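Side-chain contacts in WGR domain-containing protein (Bacteroides fragilis, PDB 2RA8), which is of unknown function but joins a WGR domain, a module often found in nucleic-acid-binding proteins, to a leucine-rich-repeat domain: residues Y83-D88 with E92-M97; F5-Q8 with Q13-W16; E322-L327 with S338-Y343; N240-L245 with L257-A262. All blocks are in the same frame, centred on the assembly; numbering follows the deposited sequence.

Contact 1. Residues Y83-D88 with E92-M97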
loop_
_atom_site.group_PDB
_atom_site.type_symbol
_atom_site.label_atom_id
_atom_site.label_comp_id
_atom_site.label_asym_id
_atom_site.label_seq_id
_atom_site.Cartn_x
_atom_site.Cartn_y
_atom_site.Cartn_z
ATOM N N TYR A 83 -2.939 18.773 5.114
ATOM C CA TYR A 83 -1.893 19.682 5.548
ATOM C C TYR A 83 -0.972 18.924 6.449
ATOM O O TYR A 83 -1.391 18.377 7.473
ATOM C CB TYR A 83 -2.471 20.875 6.301
ATOM C CG TYR A 83 -3.352 21.748 5.451
ATOM C CD1 TYR A 83 -4.716 21.488 5.334
ATOM C CD2 TYR A 83 -2.824 22.833 4.762
ATOM C CE1 TYR A 83 -5.533 22.294 4.552
ATOM C CE2 TYR A 83 -3.635 23.648 3.976
ATOM C CZ TYR A 83 -4.984 23.369 3.882
ATOM O OH TYR A 83 -5.792 24.172 3.127
ATOM N N ALA A 84 0.296 18.879 6.064
ATOM C CA ALA A 84 1.290 18.159 6.832
ATOM C C ALA A 84 2.619 18.848 6.817
ATOM O O ALA A 84 2.981 19.485 5.834
ATOM C CB ALA A 84 1.430 16.746 6.285
ATOM N N LEU A 85 3.348 18.730 7.921
ATOM C CA LEU A 85 4.672 19.327 8.036
ATOM C C LEU A 85 5.710 18.286 7.742
ATOM O O LEU A 85 5.670 17.192 8.300
ATOM C CB LEU A 85 4.934 19.856 9.456
ATOM C CG LEU A 85 4.598 21.304 9.839
ATOM C CD1 LEU A 85 4.979 21.530 11.298
ATOM C CD2 LEU A 85 5.351 22.280 8.949
ATOM N N SER A 86 6.641 18.608 6.854
ATOM C CA SER A 86 7.719 17.680 6.548
ATOM C C SER A 86 8.806 17.932 7.573
ATOM O O SER A 86 8.732 18.896 8.351
ATOM C CB SER A 86 8.274 17.935 5.141
ATOM O OG SER A 86 8.844 19.229 5.038
ATOM N N TYR A 87 9.818 17.071 7.590
ATOM C CA TYR A 87 10.928 17.215 8.523
ATOM C C TYR A 87 11.686 18.474 8.179
ATOM O O TYR A 87 12.149 19.200 9.064
ATOM C CB TYR A 87 11.884 16.014 8.405
ATOM C CG TYR A 87 12.970 15.972 9.459
ATOM C CD1 TYR A 87 12.785 15.272 10.648
ATOM C CD2 TYR A 87 14.178 16.643 9.268
ATOM C CE1 TYR A 87 13.779 15.239 11.626
ATOM C CE2 TYR A 87 15.174 16.622 10.234
ATOM C CZ TYR A 87 14.968 15.919 11.406
ATOM O OH TYR A 87 15.951 15.890 12.360
ATOM N N ASP A 88 11.811 18.737 6.880
ATOM C CA ASP A 88 12.529 19.907 6.395
ATOM C C ASP A 88 11.877 21.186 6.839
ATOM O O ASP A 88 12.550 22.116 7.277
ATOM C CB ASP A 88 12.609 19.888 4.864
ATOM C CG ASP A 88 13.281 18.635 4.327
ATOM O OD1 ASP A 88 14.363 18.271 4.832
ATOM O OD2 ASP A 88 12.734 18.020 3.390
ATOM N N GLU A 92 13.234 24.181 9.246
ATOM C CA GLU A 92 13.166 25.559 8.785
ATOM C C GLU A 92 12.378 26.406 9.769
ATOM O O GLU A 92 12.301 27.628 9.632
ATOM C CB GLU A 92 12.495 25.604 7.413
ATOM C CG GLU A 92 12.574 26.949 6.711
ATOM C CD GLU A 92 11.730 26.997 5.445
ATOM O OE1 GLU A 92 11.897 26.101 4.584
ATOM O OE2 GLU A 92 10.902 27.930 5.311
ATOM N N GLY A 93 11.793 25.756 10.772
ATOM C CA GLY A 93 11.016 26.464 11.774
ATOM C C GLY A 93 9.574 26.729 11.367
ATOM O O GLY A 93 8.902 27.581 11.957
ATOM N N VAL A 94 9.095 26.002 10.360
ATOM C CA VAL A 94 7.726 26.168 9.882
ATOM C C VAL A 94 6.720 25.597 10.849
ATOM O O VAL A 94 6.902 24.508 11.388
ATOM C CB VAL A 94 7.539 25.512 8.489
ATOM C CG1 VAL A 94 6.079 25.576 8.072
ATOM C CG2 VAL A 94 8.400 26.240 7.457
ATOM N N ASN A 95 5.648 26.349 11.068
ATOM C CA ASN A 95 4.571 25.971 11.977
ATOM C C ASN A 95 3.384 25.496 11.154
ATOM O O ASN A 95 2.843 26.258 10.362
ATOM C CB ASN A 95 4.192 27.202 12.824
ATOM C CG ASN A 95 2.952 26.986 13.660
ATOM O OD1 ASN A 95 1.852 26.821 13.128
ATOM N ND2 ASN A 95 3.118 26.990 14.980
ATOM N N LEU A 96 2.969 24.244 11.343
ATOM C CA LEU A 96 1.852 23.677 10.580
ATOM C C LEU A 96 0.611 24.519 10.591
ATOM O O LEU A 96 -0.036 24.703 9.561
ATOM C CB LEU A 96 1.495 22.269 11.092
ATOM C CG LEU A 96 0.343 21.561 10.355
ATOM C CD1 LEU A 96 0.688 21.418 8.871
ATOM C CD2 LEU A 96 0.080 20.195 10.974
HETATM N N MSE A 97 0.244 25.026 11.757
HETATM C CA MSE A 97 -0.952 25.852 11.858
HETATM C C MSE A 97 -0.859 27.072 10.993
HETATM O O MSE A 97 -1.876 27.584 10.519
HETATM C CB MSE A 97 -1.189 26.263 13.299
HETATM C CG MSE A 97 -2.114 25.329 14.034
HETATM SE SE MSE A 97 -3.931 25.609 13.448
HETATM C CE MSE A 97 -4.354 23.901 12.665
#
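This is an apolar contact between Leu85 and the pair Val94 and Leu96. It lies at the edge of the parallel sheet, where strand 80-83 leads into helices 87-91 and 96-102. Leu85 spreads its two methyls along the opposing backbone. Leu85 CD2 sits 3.5 Å from Val94 CG1, a tight carbon pair. Leu85 CD1 comes to 3.4 Å from Leu96 N and 3.5 Å from Val94 O. Leu85 CG packs equally closely on Leu96 CB, at 3.5 Å. Leu96 holds CG anti to its backbone N (chi1 -179°). Together with chi2 of 59°, this brings Leu96 CD1 to the strand end, 3.8 Å from Ala84 N and 4.1 Å from Tyr83 CB. Leu96 also touches Ile127 of helix 125-132 and Trp117. The Tyr83 ring turns elsewhere, and its OH bonds to Asp103. At the other end, Glu92 N donates to Asp88 O over 2.9 Å. This bond belongs to the last turn of helix 87-91, which Gly93 closes in a Schellman motif with positive phi. Asn95 then caps helix 96-102 through Asp98 N. Strand 80-83, the two short helices and parallel strand 111-114 form a beta-alpha-beta crossover, as in leucine-rich-repeat folds.

Contact 2. Residues F5-Q8 with Q13-W16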
loop_
_atom_site.group_PDB
_atom_site.type_symbol
_atom_site.label_atom_id
_atom_site.label_comp_id
_atom_site.label_asym_id
_atom_site.label_seq_id
_atom_site.Cartn_x
_atom_site.Cartn_y
_atom_site.Cartn_z
ATOM N N PHE A 5 -17.296 11.166 -15.209
ATOM C CA PHE A 5 -17.492 10.661 -13.849
ATOM C C PHE A 5 -16.548 11.341 -12.879
ATOM O O PHE A 5 -15.452 11.762 -13.258
ATOM C CB PHE A 5 -17.284 9.132 -13.819
ATOM C CG PHE A 5 -18.179 8.378 -14.771
ATOM C CD1 PHE A 5 -17.928 8.381 -16.140
ATOM C CD2 PHE A 5 -19.271 7.663 -14.294
ATOM C CE1 PHE A 5 -18.754 7.679 -17.019
ATOM C CE2 PHE A 5 -20.101 6.962 -15.165
ATOM C CZ PHE A 5 -19.839 6.969 -16.527
ATOM N N VAL A 6 -16.969 11.444 -11.618
ATOM C CA VAL A 6 -16.187 12.109 -10.582
ATOM C C VAL A 6 -16.096 11.330 -9.277
ATOM O O VAL A 6 -17.078 10.747 -8.821
ATOM C CB VAL A 6 -16.798 13.505 -10.277
ATOM C CG1 VAL A 6 -16.062 14.160 -9.121
ATOM C CG2 VAL A 6 -16.726 14.377 -11.515
ATOM N N PHE A 7 -14.909 11.324 -8.671
ATOM C CA PHE A 7 -14.695 10.641 -7.395
ATOM C C PHE A 7 -14.084 11.610 -6.408
ATOM O O PHE A 7 -13.044 12.211 -6.692
ATOM C CB PHE A 7 -13.746 9.442 -7.545
ATOM C CG PHE A 7 -13.589 8.639 -6.281
ATOM C CD1 PHE A 7 -14.567 7.728 -5.898
ATOM C CD2 PHE A 7 -12.488 8.823 -5.453
ATOM C CE1 PHE A 7 -14.451 7.015 -4.709
ATOM C CE2 PHE A 7 -12.366 8.112 -4.261
ATOM C CZ PHE A 7 -13.350 7.209 -3.893
ATOM N N GLN A 8 -14.709 11.751 -5.240
ATOM C CA GLN A 8 -14.226 12.670 -4.203
ATOM C C GLN A 8 -14.295 12.163 -2.776
ATOM O O GLN A 8 -15.361 11.782 -2.294
ATOM C CB GLN A 8 -15.023 13.977 -4.230
ATOM C CG GLN A 8 -14.729 14.937 -5.369
ATOM C CD GLN A 8 -15.663 16.127 -5.334
ATOM O OE1 GLN A 8 -16.877 15.970 -5.473
ATOM N NE2 GLN A 8 -15.111 17.321 -5.134
ATOM N N GLN A 13 -9.692 13.758 -5.483
ATOM C CA GLN A 13 -10.565 14.794 -6.020
ATOM C C GLN A 13 -10.282 14.701 -7.504
ATOM O O GLN A 13 -9.491 15.467 -8.050
ATOM C CB GLN A 13 -10.155 16.168 -5.473
ATOM C CG GLN A 13 -10.301 16.296 -3.949
ATOM C CD GLN A 13 -11.760 16.434 -3.514
ATOM O OE1 GLN A 13 -12.219 15.757 -2.587
ATOM N NE2 GLN A 13 -12.491 17.320 -4.183
ATOM N N LYS A 14 -10.911 13.737 -8.166
ATOM C CA LYS A 14 -10.659 13.546 -9.581
ATOM C C LYS A 14 -11.828 13.189 -10.458
ATOM O O LYS A 14 -12.926 12.899 -9.973
ATOM C CB LYS A 14 -9.541 12.502 -9.759
ATOM C CG LYS A 14 -9.570 11.361 -8.771
ATOM C CD LYS A 14 -8.323 10.481 -8.922
ATOM C CE LYS A 14 -8.220 9.444 -7.813
ATOM N NZ LYS A 14 -9.400 8.541 -7.785
ATOM N N PHE A 15 -11.583 13.243 -11.770
ATOM C CA PHE A 15 -12.581 12.920 -12.783
ATOM C C PHE A 15 -12.034 11.895 -13.736
ATOM O O PHE A 15 -10.814 11.732 -13.885
ATOM C CB PHE A 15 -12.995 14.162 -13.604
ATOM C CG PHE A 15 -11.931 14.643 -14.555
ATOM C CD1 PHE A 15 -10.854 15.392 -14.093
ATOM C CD2 PHE A 15 -11.982 14.307 -15.903
ATOM C CE1 PHE A 15 -9.839 15.793 -14.960
ATOM C CE2 PHE A 15 -10.967 14.707 -16.777
ATOM C CZ PHE A 15 -9.897 15.450 -16.299
ATOM N N TRP A 16 -12.954 11.213 -14.407
ATOM C CA TRP A 16 -12.624 10.185 -15.376
ATOM C C TRP A 16 -13.724 10.253 -16.403
ATOM O O TRP A 16 -14.904 10.205 -16.049
ATOM C CB TRP A 16 -12.610 8.808 -14.688
ATOM C CG TRP A 16 -12.315 7.637 -15.587
ATOM C CD1 TRP A 16 -11.083 7.145 -15.927
ATOM C CD2 TRP A 16 -13.279 6.808 -16.245
ATOM N NE1 TRP A 16 -11.222 6.053 -16.757
ATOM C CE2 TRP A 16 -12.553 5.825 -16.968
ATOM C CE3 TRP A 16 -14.680 6.794 -16.289
ATOM C CZ2 TRP A 16 -13.191 4.840 -17.732
ATOM C CZ3 TRP A 16 -15.317 5.809 -17.052
ATOM C CH2 TRP A 16 -14.565 4.843 -17.763
#
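Phe5 and Trp16 pair side by side at one end of this antiparallel ladder. Phe5 N bonds to Trp16 O (2.7 Å), and Trp16 N bonds back to Phe5 O (2.8 Å). The same Trp16 O also lies in the plane of the Phe5 ring, at its edge. The two rings point the same way but are tilted, with planes at 56°. Phe5 CD1 approaches the edge of the indole, 3.6 Å from Trp16 CE3. Both rings pack on helix 46-62, at Ile57, and Lys60 adds a cation-pi contact to Trp16. Val6 faces the other side of the sheet with Phe15. Val6 CG2 touches Phe15 CB at 4.3 Å, in a non-hydrogen-bonded pair. Strands 3-8 and 13-21 form the first beta hairpin of the WGR domain, and its one face is closed by the long helix. Phe7 returns to the face of Phe5. It exchanges two nearly straight backbone bonds with Lys14, Phe7 N to Lys14 O being 2.8 Å. The Lys14 chain runs alongside Phe7 and bends at its end (chi4 59°). Lys14 NZ thus stands obliquely 3.9 Å from Phe7 CD2 and bonds to Tyr65 OH, while the Tyr65 ring meets Phe7. Gln8 lies on the face of Val6, where Gln8 CB and CG lie against the amide of Gln13. The two amides cross with their planes 58° apart, next to Glu79.

Contact 3. Residues E322-L327 with S338-Y343; sequences EMKKEL and SDSQEY
Lys324 and Ser340 make the sole direct contact here, between helix 321-330 and the loop after strand 334-336. The backbones stay well apart, and the lysine spans the gap. Its CB points from the helix toward the loop. CG is set beside the backbone N (chi1 -75°), and the next bond is extended, so the chain reaches outward. Lys324 CD is the first atom to arrive, 3.1 Å from Ser340 OG. The chain bends about the CG-CD bond (chi3 -73°), and this bend sets where CE goes. Lys324 CE lies 3.3 Å from the same Ser340 OG and 4.0 Å from Ser340 CB. Lys324 NZ ends 3.0 Å from Ser340 OG and 3.3 Å from Ser340 CB. The last three atoms of the lysine therefore curl round one hydroxyl. The NZ-OG hydrogen bond is weak. The angle at Lys324 NZ between CE and Ser340 OG is about 90°, too small for an N-H to point straight at the oxygen. Ser340 OG has a stronger partner in Asn317 OD1, and a weak one in Val337 O. Gln341 also shares backbone hydrogen bonding with Asn317, in the loop before helix 321-330. Lys324 also packs on Glu342 of the second subunit, so the contact lies near the interface. The chemistry is that of a polar surface contact. Asn317 OD1 is an acceptor, consistent with the serine hydroxyl giving its proton there. The serine oxygen can then receive a weak N-H from Lys324, so the link probably adds little to holding the helix on the loop.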
loop_
_atom_site.group_PDB
_atom_site.type_symbol
_atom_site.label_atom_id
_atom_site.label_comp_id
_atom_site.label_asym_id
_atom_site.label_seq_id
_atom_site.Cartn_x
_atom_site.Cartn_y
_atom_site.Cartn_z
ATOM N N GLU A 322 -12.890 -23.601 3.413
ATOM C CA GLU A 322 -14.152 -24.327 3.416
ATOM C C GLU A 322 -15.265 -23.464 3.973
ATOM O O GLU A 322 -16.390 -23.488 3.464
ATOM C CB GLU A 322 -14.013 -25.614 4.228
ATOM C CG GLU A 322 -12.810 -26.453 3.796
ATOM C CD GLU A 322 -12.780 -27.830 4.433
ATOM O OE1 GLU A 322 -12.851 -27.917 5.677
ATOM O OE2 GLU A 322 -12.680 -28.827 3.684
HETATM N N MSE A 323 -14.956 -22.687 5.011
HETATM C CA MSE A 323 -15.946 -21.797 5.623
HETATM C C MSE A 323 -16.279 -20.651 4.694
HETATM O O MSE A 323 -17.441 -20.225 4.598
HETATM C CB MSE A 323 -15.423 -21.247 6.960
HETATM C CG MSE A 323 -16.327 -20.195 7.597
HETATM SE SE MSE A 323 -18.156 -20.796 7.890
HETATM C CE MSE A 323 -17.881 -21.730 9.563
ATOM N N LYS A 324 -15.268 -20.137 3.997
ATOM C CA LYS A 324 -15.490 -19.052 3.053
ATOM C C LYS A 324 -16.371 -19.517 1.913
ATOM O O LYS A 324 -17.211 -18.759 1.427
ATOM C CB LYS A 324 -14.151 -18.501 2.523
ATOM C CG LYS A 324 -13.401 -17.627 3.538
ATOM C CD LYS A 324 -12.101 -17.051 2.971
ATOM C CE LYS A 324 -11.027 -18.124 2.857
ATOM N NZ LYS A 324 -9.767 -17.608 2.247
ATOM N N LYS A 325 -16.211 -20.770 1.488
ATOM C CA LYS A 325 -17.048 -21.308 0.414
ATOM C C LYS A 325 -18.478 -21.362 0.902
ATOM O O LYS A 325 -19.401 -20.954 0.200
ATOM C CB LYS A 325 -16.626 -22.733 0.038
ATOM C CG LYS A 325 -15.196 -22.893 -0.445
ATOM C CD LYS A 325 -14.976 -22.325 -1.837
ATOM C CE LYS A 325 -13.542 -22.588 -2.296
ATOM N NZ LYS A 325 -13.289 -22.155 -3.697
ATOM N N GLU A 326 -18.659 -21.871 2.120
ATOM C CA GLU A 326 -19.984 -21.999 2.723
ATOM C C GLU A 326 -20.640 -20.658 2.854
ATOM O O GLU A 326 -21.805 -20.487 2.497
ATOM C CB GLU A 326 -19.888 -22.635 4.108
ATOM C CG GLU A 326 -21.156 -23.372 4.525
ATOM C CD GLU A 326 -21.061 -23.974 5.916
ATOM O OE1 GLU A 326 -19.967 -24.450 6.283
ATOM O OE2 GLU A 326 -22.082 -23.985 6.635
ATOM N N LEU A 327 -19.890 -19.694 3.373
ATOM C CA LEU A 327 -20.401 -18.339 3.544
ATOM C C LEU A 327 -20.799 -17.763 2.217
ATOM O O LEU A 327 -21.847 -17.130 2.088
ATOM C CB LEU A 327 -19.332 -17.443 4.175
ATOM C CG LEU A 327 -19.017 -17.725 5.640
ATOM C CD1 LEU A 327 -17.725 -17.034 6.021
ATOM C CD2 LEU A 327 -20.177 -17.256 6.511
ATOM N N SER A 338 -12.069 -11.401 1.862
ATOM C CA SER A 338 -10.701 -11.293 1.359
ATOM C C SER A 338 -9.681 -11.105 2.445
ATOM O O SER A 338 -10.023 -10.867 3.600
ATOM C CB SER A 338 -10.586 -10.117 0.372
ATOM O OG SER A 338 -10.558 -8.868 1.052
ATOM N N ASP A 339 -8.410 -11.203 2.058
ATOM C CA ASP A 339 -7.285 -11.049 2.969
ATOM C C ASP A 339 -7.273 -11.998 4.133
ATOM O O ASP A 339 -6.861 -11.636 5.239
ATOM C CB ASP A 339 -7.207 -9.607 3.479
ATOM C CG ASP A 339 -6.487 -8.686 2.505
ATOM O OD1 ASP A 339 -5.267 -8.871 2.307
ATOM O OD2 ASP A 339 -7.136 -7.783 1.934
ATOM N N SER A 340 -7.724 -13.224 3.897
ATOM C CA SER A 340 -7.718 -14.236 4.941
ATOM C C SER A 340 -6.281 -14.511 5.290
ATOM O O SER A 340 -5.417 -14.537 4.416
ATOM C CB SER A 340 -8.371 -15.539 4.450
ATOM O OG SER A 340 -9.754 -15.365 4.197
ATOM N N GLN A 341 -6.012 -14.706 6.573
ATOM C CA GLN A 341 -4.661 -14.993 7.022
ATOM C C GLN A 341 -4.544 -16.482 7.228
ATOM O O GLN A 341 -5.538 -17.203 7.118
ATOM C CB GLN A 341 -4.371 -14.261 8.331
ATOM C CG GLN A 341 -4.614 -12.750 8.271
ATOM C CD GLN A 341 -3.774 -12.053 7.210
ATOM O OE1 GLN A 341 -4.271 -11.684 6.145
ATOM N NE2 GLN A 341 -2.492 -11.877 7.497
ATOM N N GLU A 342 -3.335 -16.956 7.517
ATOM C CA GLU A 342 -3.127 -18.386 7.730
ATOM C C GLU A 342 -3.348 -18.742 9.177
ATOM O O GLU A 342 -2.591 -18.328 10.055
ATOM C CB GLU A 342 -1.711 -18.796 7.300
ATOM C CG GLU A 342 -1.517 -20.304 7.188
ATOM C CD GLU A 342 -0.218 -20.692 6.501
ATOM O OE1 GLU A 342 -0.016 -21.901 6.255
ATOM O OE2 GLU A 342 0.601 -19.795 6.205
ATOM N N TYR A 343 -4.405 -19.510 9.429
ATOM C CA TYR A 343 -4.754 -19.932 10.780
ATOM C C TYR A 343 -3.853 -21.040 11.264
ATOM O O TYR A 343 -3.559 -21.140 12.458
ATOM C CB TYR A 343 -6.212 -20.385 10.820
#

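Contact 4. Residues N240-L245 with L257-A262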
loop_
_atom_site.group_PDB
_atom_site.type_symbol
_atom_site.label_atom_id
_atom_site.label_comp_id
_atom_site.label_asym_id
_atom_site.label_seq_id
_atom_site.Cartn_x
_atom_site.Cartn_y
_atom_site.Cartn_z
ATOM N N ASN A 240 -17.128 -5.765 26.838
ATOM C CA ASN A 240 -18.520 -5.447 27.151
ATOM C C ASN A 240 -18.831 -3.977 27.075
ATOM O O ASN A 240 -19.999 -3.574 27.077
ATOM C CB ASN A 240 -18.899 -5.987 28.540
ATOM C CG ASN A 240 -19.051 -7.502 28.555
ATOM O OD1 ASN A 240 -19.722 -8.078 27.700
ATOM N ND2 ASN A 240 -18.434 -8.150 29.534
ATOM N N VAL A 241 -17.782 -3.170 26.988
ATOM C CA VAL A 241 -17.922 -1.725 26.915
ATOM C C VAL A 241 -18.632 -1.299 25.648
ATOM O O VAL A 241 -19.384 -0.320 25.637
ATOM C CB VAL A 241 -16.528 -1.053 26.982
ATOM C CG1 VAL A 241 -15.702 -1.461 25.779
ATOM C CG2 VAL A 241 -16.671 0.452 27.058
ATOM N N PHE A 242 -18.412 -2.048 24.573
ATOM C CA PHE A 242 -19.016 -1.736 23.285
ATOM C C PHE A 242 -20.493 -2.090 23.194
ATOM O O PHE A 242 -21.250 -1.466 22.447
ATOM C CB PHE A 242 -18.254 -2.462 22.173
ATOM C CG PHE A 242 -16.799 -2.095 22.093
ATOM C CD1 PHE A 242 -16.407 -0.807 21.743
ATOM C CD2 PHE A 242 -15.819 -3.040 22.357
ATOM C CE1 PHE A 242 -15.056 -0.473 21.658
ATOM C CE2 PHE A 242 -14.478 -2.713 22.273
ATOM C CZ PHE A 242 -14.096 -1.426 21.923
ATOM N N ARG A 243 -20.915 -3.072 23.983
ATOM C CA ARG A 243 -22.289 -3.537 23.939
ATOM C C ARG A 243 -23.376 -2.480 23.934
ATOM O O ARG A 243 -24.294 -2.548 23.122
ATOM C CB ARG A 243 -22.534 -4.558 25.072
ATOM C CG ARG A 243 -21.784 -5.888 24.881
ATOM C CD ARG A 243 -22.167 -6.937 25.940
ATOM N NE ARG A 243 -22.526 -8.218 25.326
ATOM C CZ ARG A 243 -21.666 -9.193 25.043
ATOM N NH1 ARG A 243 -20.378 -9.052 25.322
ATOM N NH2 ARG A 243 -22.093 -10.310 24.470
ATOM N N PRO A 244 -23.307 -1.484 24.830
ATOM C CA PRO A 244 -24.364 -0.461 24.822
ATOM C C PRO A 244 -24.514 0.310 23.520
ATOM O O PRO A 244 -25.549 0.941 23.286
ATOM C CB PRO A 244 -23.979 0.442 25.989
ATOM C CG PRO A 244 -23.329 -0.516 26.947
ATOM C CD PRO A 244 -22.455 -1.345 26.023
ATOM N N LEU A 245 -23.485 0.262 22.669
ATOM C CA LEU A 245 -23.509 0.947 21.370
ATOM C C LEU A 245 -24.493 0.310 20.422
ATOM O O LEU A 245 -25.021 0.962 19.522
ATOM C CB LEU A 245 -22.123 0.913 20.714
ATOM C CG LEU A 245 -21.002 1.704 21.380
ATOM C CD1 LEU A 245 -19.654 1.229 20.851
ATOM C CD2 LEU A 245 -21.193 3.183 21.101
ATOM N N LEU A 257 -22.365 -0.193 11.114
ATOM C CA LEU A 257 -21.773 -0.306 12.443
ATOM C C LEU A 257 -20.600 -1.248 12.371
ATOM O O LEU A 257 -20.690 -2.327 11.779
ATOM C CB LEU A 257 -22.777 -0.847 13.456
ATOM C CG LEU A 257 -22.236 -1.205 14.858
ATOM C CD1 LEU A 257 -21.560 0.009 15.531
ATOM C CD2 LEU A 257 -23.397 -1.701 15.703
ATOM N N GLY A 258 -19.492 -0.839 12.976
ATOM C CA GLY A 258 -18.307 -1.666 12.974
ATOM C C GLY A 258 -17.454 -1.580 14.227
ATOM O O GLY A 258 -17.090 -0.490 14.692
ATOM N N ILE A 259 -17.174 -2.744 14.800
ATOM C CA ILE A 259 -16.301 -2.858 15.960
ATOM C C ILE A 259 -15.323 -3.806 15.326
ATOM O O ILE A 259 -15.601 -4.995 15.163
ATOM C CB ILE A 259 -17.010 -3.498 17.172
ATOM C CG1 ILE A 259 -18.219 -2.640 17.588
ATOM C CG2 ILE A 259 -16.031 -3.623 18.327
ATOM C CD1 ILE A 259 -17.880 -1.193 17.884
ATOM N N VAL A 260 -14.177 -3.264 14.946
ATOM C CA VAL A 260 -13.179 -4.013 14.203
ATOM C C VAL A 260 -11.823 -4.092 14.810
ATOM O O VAL A 260 -11.552 -3.513 15.856
ATOM C CB VAL A 260 -13.009 -3.372 12.806
ATOM C CG1 VAL A 260 -14.347 -3.295 12.097
ATOM C CG2 VAL A 260 -12.414 -1.964 12.954
ATOM N N ASP A 261 -10.947 -4.827 14.135
ATOM C CA ASP A 261 -9.564 -4.956 14.566
ATOM C C ASP A 261 -9.411 -5.416 16.010
ATOM O O ASP A 261 -8.576 -4.897 16.754
ATOM C CB ASP A 261 -8.881 -3.599 14.344
ATOM C CG ASP A 261 -7.380 -3.658 14.532
ATOM O OD1 ASP A 261 -6.729 -4.512 13.885
ATOM O OD2 ASP A 261 -6.864 -2.839 15.321
ATOM N N ALA A 262 -10.211 -6.406 16.410
ATOM C CA ALA A 262 -10.166 -6.938 17.775
ATOM C C ALA A 262 -9.700 -8.377 17.822
ATOM O O ALA A 262 -9.937 -9.140 16.885
ATOM C CB ALA A 262 -11.554 -6.838 18.418
#
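Ile259 packs against Phe242 and Leu245 in the closely packed, buried part of this contact. Ile259 CG2 stands over one face of the Phe242 ring in a CH-pi contact, 4.2 Å from the centroid and 14° off the normal. This CG2 methyl of Ile259 lies toward the rim, 4.1 Å from Phe242 CD2. The other branch of Ile259 reaches forward as well. Ile259 CD1 is 4.1 Å from Phe242 CD1 and 4.2 Å from Leu245 CD1. With CG1 beside the backbone N (chi1 -60°), CG2 falls anti to that N, and both branches face the loop. Leu245 CD1 also sits in the ring plane at the edge of Phe242. The opposite face is taken by Val241 CG1, 3.7 Å above the plane of the Phe242 ring and over its centre. The ring is thus held from two faces and an edge. Leu257 lies beside the contact and packs on Phe272. The outer side is different. Asn240 and Pro244 are exposed and do not reach the strand. Arg243 does not meet the strand; it makes a weak bond from Arg243 NH1 to Asn240 OD1 (2.7 Å) and a salt bridge to Glu270. Helices 207-215 and 265-274 add Val210, Leu214 and Val268 to the apolar core. Strand 256-260 bonds to strand 223-227 on one side. The loop 240-245, with its 3-10 turn at 243-245, takes the place that helices hold in several other crossovers, such as 207-215 and 265-274. A parallel strand backed by a short helical segment on its outer side is characteristic of the leucine-rich-repeat fold.

In the fold
The four contacts sample different layers of one chain. The touching residues of contact 4 are all buried and apolar, between a strand of the parallel sheet and its outer cover. Contact 1 is partly buried and sits by the first strand of that sheet, mixing leucine packing with helix-end bonding. Contact 3 lies by the last strand, on the surface, and is polar. Contacts 1 and 3 fall on opposite sides of the chain's centre, with centres about 44 Å apart. Contact 2 belongs to the separate antiparallel sheet of the WGR domain. It is partly buried, its Phe5-Trp16 face closed by helix 46-62. It alone is a strand pair, held by backbone bonds as well as rings.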